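PDB 4Q3N: MGS-M5 from Unidentified, which probably catalyses the NAD-dependent interconversion of L-lactate and pyruvate, as a Rossmann-fold lactate dehydrogenase from a deep-sea metagenome. Local coordinates for residues A[122-134]-A[302-314]. Sequence-based numbering, arbitrary orientation.
Sequences PVDVLAYVAWKES and ANILRKNLDDMSY
Leu309 lays CD1 over one face of the Tyr128 ring, 3.7 Å from its centroid, a CH-pi contact; Trp131 CE3 covers the opposite face toward the rim. The Tyr314 ring receives Val129 CG2 over its centre, 3.9 Å from the centroid, while Glu133 OE2 lies at its edge. Tyrosine suits both places: its flat ring faces take methyl groups and its hydroxyl takes polar partners. Tyr314 OH donates to Glu133 OE2 over 2.8 Å, meeting the oxygen on its anti side, somewhat out of the carboxylate plane; Lys105 forms a salt bridge with OE1. Helix 123-134 of the Rossmann-type NAD-binding domain here packs against helix 302-311, the end of the chain's last helix, in the alpha/beta domain; these segments cross at a signed angle of -53°, joining the two domains of the dehydrogenase fold. Near the crossing, Leu305, long enough to span the gap, sets CD2 against Asp124 CB at 3.8 Å. A Schellman motif with Ser313 at C-prime ends the helix and turns the chain into Tyr314. Long and bent, Arg306 reaches the terminal carboxylate and Asp310 through NH2, whereas NH1 bonds Gln268 O and, weakly, Tyr128 OH at 3.4 Å.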
loop_
_atom_site.group_PDB
_atom_site.type_symbol
_atom_site.label_atom_id
_atom_site.label_comp_id
_atom_site.label_asym_id
_atom_site.label_seq_id
_atom_site.Cartn_x
_atom_site.Cartn_y
_atom_site.Cartn_z
ATOM N N PRO A 122 -5.322 -23.807 -23.401
ATOM C CA PRO A 122 -4.006 -24.134 -22.805
ATOM C C PRO A 122 -2.991 -23.029 -23.096
ATOM O O PRO A 122 -2.704 -22.692 -24.254
ATOM C CB PRO A 122 -3.628 -25.471 -23.488
ATOM C CG PRO A 122 -4.361 -25.449 -24.757
ATOM C CD PRO A 122 -5.632 -24.678 -24.557
ATOM N N VAL A 123 -2.495 -22.433 -22.036
ATOM C CA VAL A 123 -1.841 -21.155 -22.144
ATOM C C VAL A 123 -0.516 -21.227 -22.940
ATOM O O VAL A 123 -0.185 -20.308 -23.672
ATOM C CB VAL A 123 -1.610 -20.559 -20.721
ATOM C CG1 VAL A 123 -0.687 -21.477 -19.872
ATOM C CG2 VAL A 123 -1.011 -19.123 -20.805
ATOM N N ASP A 124 0.231 -22.322 -22.831
ATOM C CA ASP A 124 1.520 -22.371 -23.533
ATOM C C ASP A 124 1.292 -22.423 -25.026
ATOM O O ASP A 124 1.957 -21.718 -25.776
ATOM C CB ASP A 124 2.367 -23.564 -23.069
ATOM C CG ASP A 124 2.626 -23.518 -21.563
ATOM O OD1 ASP A 124 3.258 -22.540 -21.103
ATOM O OD2 ASP A 124 2.141 -24.419 -20.841
ATOM N N VAL A 125 0.327 -23.229 -25.481
ATOM C CA VAL A 125 0.130 -23.330 -26.924
ATOM C C VAL A 125 -0.498 -22.029 -27.425
ATOM O O VAL A 125 -0.080 -21.516 -28.457
ATOM C CB VAL A 125 -0.730 -24.566 -27.347
ATOM C CG1 VAL A 125 -0.250 -25.855 -26.649
ATOM C CG2 VAL A 125 -2.193 -24.328 -27.124
ATOM N N LEU A 126 -1.415 -21.441 -26.661
ATOM C CA LEU A 126 -2.122 -20.254 -27.125
ATOM C C LEU A 126 -1.223 -19.018 -27.106
ATOM O O LEU A 126 -1.381 -18.124 -27.942
ATOM C CB LEU A 126 -3.399 -20.028 -26.292
ATOM C CG LEU A 126 -4.474 -21.109 -26.539
ATOM C CD1 LEU A 126 -5.704 -20.799 -25.710
ATOM C CD2 LEU A 126 -4.825 -21.314 -28.060
ATOM N N ALA A 127 -0.241 -19.004 -26.212
ATOM C CA ALA A 127 0.770 -17.937 -26.240
ATOM C C ALA A 127 1.612 -18.013 -27.510
ATOM O O ALA A 127 1.937 -16.977 -28.154
ATOM C CB ALA A 127 1.678 -18.002 -24.963
ATOM N N TYR A 128 1.957 -19.219 -27.917
ATOM C CA TYR A 128 2.691 -19.385 -29.174
ATOM C C TYR A 128 1.817 -18.892 -30.339
ATOM O O TYR A 128 2.291 -18.214 -31.280
ATOM C CB TYR A 128 3.094 -20.868 -29.375
ATOM C CG TYR A 128 3.976 -21.141 -30.582
ATOM C CD1 TYR A 128 3.423 -21.344 -31.836
ATOM C CD2 TYR A 128 5.360 -21.205 -30.454
ATOM C CE1 TYR A 128 4.223 -21.585 -32.950
ATOM C CE2 TYR A 128 6.165 -21.458 -31.542
ATOM C CZ TYR A 128 5.588 -21.643 -32.793
ATOM O OH TYR A 128 6.389 -21.894 -33.874
ATOM N N VAL A 129 0.543 -19.278 -30.302
ATOM C CA VAL A 129 -0.373 -18.881 -31.366
ATOM C C VAL A 129 -0.458 -17.359 -31.414
ATOM O O VAL A 129 -0.335 -16.758 -32.477
ATOM C CB VAL A 129 -1.762 -19.495 -31.185
ATOM C CG1 VAL A 129 -2.795 -18.837 -32.154
ATOM C CG2 VAL A 129 -1.662 -21.030 -31.460
ATOM N N ALA A 130 -0.650 -16.741 -30.256
ATOM C CA ALA A 130 -0.755 -15.288 -30.198
ATOM C C ALA A 130 0.544 -14.662 -30.710
ATOM O O ALA A 130 0.526 -13.668 -31.438
ATOM C CB ALA A 130 -1.054 -14.829 -28.766
ATOM N N TRP A 131 1.670 -15.268 -30.361
ATOM C CA TRP A 131 2.948 -14.724 -30.812
ATOM C C TRP A 131 3.011 -14.713 -32.349
ATOM O O TRP A 131 3.263 -13.667 -32.982
ATOM C CB TRP A 131 4.133 -15.509 -30.210
ATOM C CG TRP A 131 5.428 -15.195 -30.922
ATOM C CD1 TRP A 131 5.960 -13.944 -31.144
ATOM C CD2 TRP A 131 6.341 -16.128 -31.518
ATOM N NE1 TRP A 131 7.143 -14.053 -31.839
ATOM C CE2 TRP A 131 7.391 -15.375 -32.101
ATOM C CE3 TRP A 131 6.378 -17.525 -31.622
ATOM C CZ2 TRP A 131 8.458 -15.974 -32.791
ATOM C CZ3 TRP A 131 7.430 -18.115 -32.292
ATOM C CH2 TRP A 131 8.464 -17.339 -32.876
ATOM N N LYS A 132 2.744 -15.869 -32.953
ATOM C CA LYS A 132 2.786 -15.996 -34.402
ATOM C C LYS A 132 1.780 -15.089 -35.093
ATOM O O LYS A 132 2.084 -14.501 -36.102
ATOM C CB LYS A 132 2.540 -17.452 -34.821
ATOM C CG LYS A 132 3.634 -18.387 -34.365
ATOM C CD LYS A 132 4.977 -17.854 -34.833
ATOM C CE LYS A 132 5.516 -18.644 -35.993
ATOM N NZ LYS A 132 6.221 -19.852 -35.499
ATOM N N GLU A 133 0.572 -14.978 -34.561
ATOM C CA GLU A 133 -0.439 -14.225 -35.301
ATOM C C GLU A 133 -0.235 -12.724 -35.106
ATOM O O GLU A 133 -0.739 -11.914 -35.880
ATOM C CB GLU A 133 -1.838 -14.635 -34.866
ATOM C CG GLU A 133 -2.156 -16.132 -35.119
ATOM C CD GLU A 133 -2.249 -16.451 -36.618
ATOM O OE1 GLU A 133 -2.411 -15.507 -37.415
ATOM O OE2 GLU A 133 -2.151 -17.631 -36.999
ATOM N N SER A 134 0.498 -12.348 -34.062
ATOM C CA SER A 134 0.632 -10.938 -33.754
ATOM C C SER A 134 1.668 -10.259 -34.625
ATOM O O SER A 134 1.548 -9.061 -34.883
ATOM C CB SER A 134 0.993 -10.725 -32.274
ATOM O OG SER A 134 2.352 -11.078 -32.049
ATOM N N ALA A 302 8.226 -30.089 -23.356
ATOM C CA ALA A 302 8.380 -29.354 -24.612
ATOM C C ALA A 302 7.938 -30.201 -25.810
ATOM O O ALA A 302 7.369 -29.690 -26.784
ATOM C CB ALA A 302 9.822 -28.908 -24.797
ATOM N N ASN A 303 8.230 -31.491 -25.761
ATOM C CA ASN A 303 7.843 -32.371 -26.875
ATOM C C ASN A 303 6.330 -32.454 -27.011
ATOM O O ASN A 303 5.782 -32.469 -28.113
ATOM C CB ASN A 303 8.457 -33.743 -26.687
ATOM C CG ASN A 303 9.955 -33.729 -26.968
ATOM O OD1 ASN A 303 10.453 -32.816 -27.636
ATOM N ND2 ASN A 303 10.676 -34.714 -26.456
ATOM N N ILE A 304 5.664 -32.445 -25.870
ATOM C CA ILE A 304 4.210 -32.532 -25.798
ATOM C C ILE A 304 3.577 -31.290 -26.430
ATOM O O ILE A 304 2.659 -31.389 -27.230
ATOM C CB ILE A 304 3.757 -32.696 -24.309
ATOM C CG1 ILE A 304 4.049 -34.139 -23.855
ATOM C CG2 ILE A 304 2.251 -32.389 -24.148
ATOM C CD1 ILE A 304 3.839 -34.381 -22.348
ATOM N N LEU A 305 4.104 -30.117 -26.093
ATOM C CA LEU A 305 3.612 -28.865 -26.646
ATOM C C LEU A 305 3.940 -28.740 -28.113
ATOM O O LEU A 305 3.104 -28.293 -28.934
ATOM C CB LEU A 305 4.195 -27.673 -25.865
ATOM C CG LEU A 305 3.807 -27.594 -24.382
ATOM C CD1 LEU A 305 4.717 -26.595 -23.599
ATOM C CD2 LEU A 305 2.326 -27.187 -24.252
ATOM N N ARG A 306 5.129 -29.179 -28.490
ATOM C CA ARG A 306 5.476 -29.118 -29.902
ATOM C C ARG A 306 4.534 -30.040 -30.719
ATOM O O ARG A 306 4.131 -29.711 -31.849
ATOM C CB ARG A 306 6.949 -29.494 -30.125
ATOM C CG ARG A 306 7.455 -29.147 -31.521
ATOM C CD ARG A 306 7.219 -27.651 -31.800
ATOM N NE ARG A 306 6.216 -27.494 -32.839
ATOM C CZ ARG A 306 5.990 -26.384 -33.536
ATOM N NH1 ARG A 306 6.692 -25.271 -33.295
ATOM N NH2 ARG A 306 5.070 -26.400 -34.503
ATOM N N LYS A 307 4.163 -31.182 -30.152
ATOM C CA LYS A 307 3.262 -32.096 -30.893
ATOM C C LYS A 307 1.864 -31.461 -31.039
ATOM O O LYS A 307 1.222 -31.560 -32.103
ATOM C CB LYS A 307 3.167 -33.449 -30.176
ATOM C CG LYS A 307 2.194 -34.473 -30.821
ATOM C CD LYS A 307 2.624 -34.810 -32.245
ATOM C CE LYS A 307 1.929 -36.072 -32.743
ATOM N NZ LYS A 307 0.447 -35.992 -32.526
ATOM N N ASN A 308 1.392 -30.848 -29.947
ATOM C CA ASN A 308 0.157 -30.072 -29.968
ATOM C C ASN A 308 0.201 -29.031 -31.092
ATOM O O ASN A 308 -0.684 -28.981 -31.922
ATOM C CB ASN A 308 -0.081 -29.364 -28.627
ATOM C CG ASN A 308 -0.517 -30.309 -27.507
ATOM O OD1 ASN A 308 -0.979 -31.424 -27.741
ATOM N ND2 ASN A 308 -0.352 -29.858 -26.279
ATOM N N LEU A 309 1.257 -28.218 -31.134
ATOM C CA LEU A 309 1.401 -27.179 -32.160
ATOM C C LEU A 309 1.463 -27.762 -33.566
ATOM O O LEU A 309 0.838 -27.224 -34.471
ATOM C CB LEU A 309 2.651 -26.290 -31.890
ATOM C CG LEU A 309 2.581 -25.349 -30.683
ATOM C CD1 LEU A 309 3.959 -24.697 -30.325
ATOM C CD2 LEU A 309 1.498 -24.260 -30.826
ATOM N N ASP A 310 2.213 -28.842 -33.764
ATOM C CA ASP A 310 2.242 -29.513 -35.054
ATOM C C ASP A 310 0.829 -29.924 -35.504
ATOM O O ASP A 310 0.428 -29.744 -36.661
ATOM C CB ASP A 310 3.140 -30.771 -34.997
ATOM C CG ASP A 310 4.632 -30.451 -34.901
ATOM O OD1 ASP A 310 5.023 -29.280 -35.118
ATOM O OD2 ASP A 310 5.421 -31.387 -34.630
ATOM N N ASP A 311 0.104 -30.510 -34.569
ATOM C CA ASP A 311 -1.225 -31.001 -34.829
ATOM C C ASP A 311 -2.174 -29.865 -35.152
ATOM O O ASP A 311 -3.199 -30.094 -35.772
ATOM C CB ASP A 311 -1.742 -31.796 -33.631
ATOM C CG ASP A 311 -1.092 -33.161 -33.526
ATOM O OD1 ASP A 311 -0.460 -33.613 -34.516
ATOM O OD2 ASP A 311 -1.231 -33.789 -32.456
ATOM N N MET A 312 -1.840 -28.643 -34.744
ATOM C CA MET A 312 -2.677 -27.485 -35.069
ATOM C C MET A 312 -2.177 -26.793 -36.339
ATOM O O MET A 312 -2.626 -25.705 -36.674
ATOM C CB MET A 312 -2.698 -26.486 -33.917
ATOM C CG MET A 312 -3.250 -27.054 -32.637
ATOM S SD MET A 312 -2.650 -26.204 -31.173
ATOM C CE MET A 312 -3.483 -24.629 -31.372
ATOM N N SER A 313 -1.250 -27.460 -37.018
ATOM C CA SER A 313 -0.431 -26.940 -38.128
ATOM C C SER A 313 0.132 -25.547 -37.842
ATOM O O SER A 313 0.047 -24.646 -38.664
ATOM C CB SER A 313 -1.204 -26.949 -39.457
ATOM O OG SER A 313 -2.461 -26.323 -39.336
ATOM N N TYR A 314 0.712 -25.398 -36.656
ATOM C CA TYR A 314 1.559 -24.262 -36.356
ATOM C C TYR A 314 2.993 -24.744 -36.417
ATOM O O TYR A 314 3.889 -24.043 -35.945
ATOM C CB TYR A 314 1.235 -23.656 -34.989
ATOM C CG TYR A 314 0.141 -22.640 -35.095
ATOM C CD1 TYR A 314 -1.190 -23.026 -35.022
ATOM C CD2 TYR A 314 0.431 -21.303 -35.344
ATOM C CE1 TYR A 314 -2.215 -22.107 -35.147
ATOM C CE2 TYR A 314 -0.587 -20.360 -35.453
ATOM C CZ TYR A 314 -1.912 -20.772 -35.355
ATOM O OH TYR A 314 -2.939 -19.875 -35.482
ATOM O OXT TYR A 314 3.240 -25.845 -36.956
#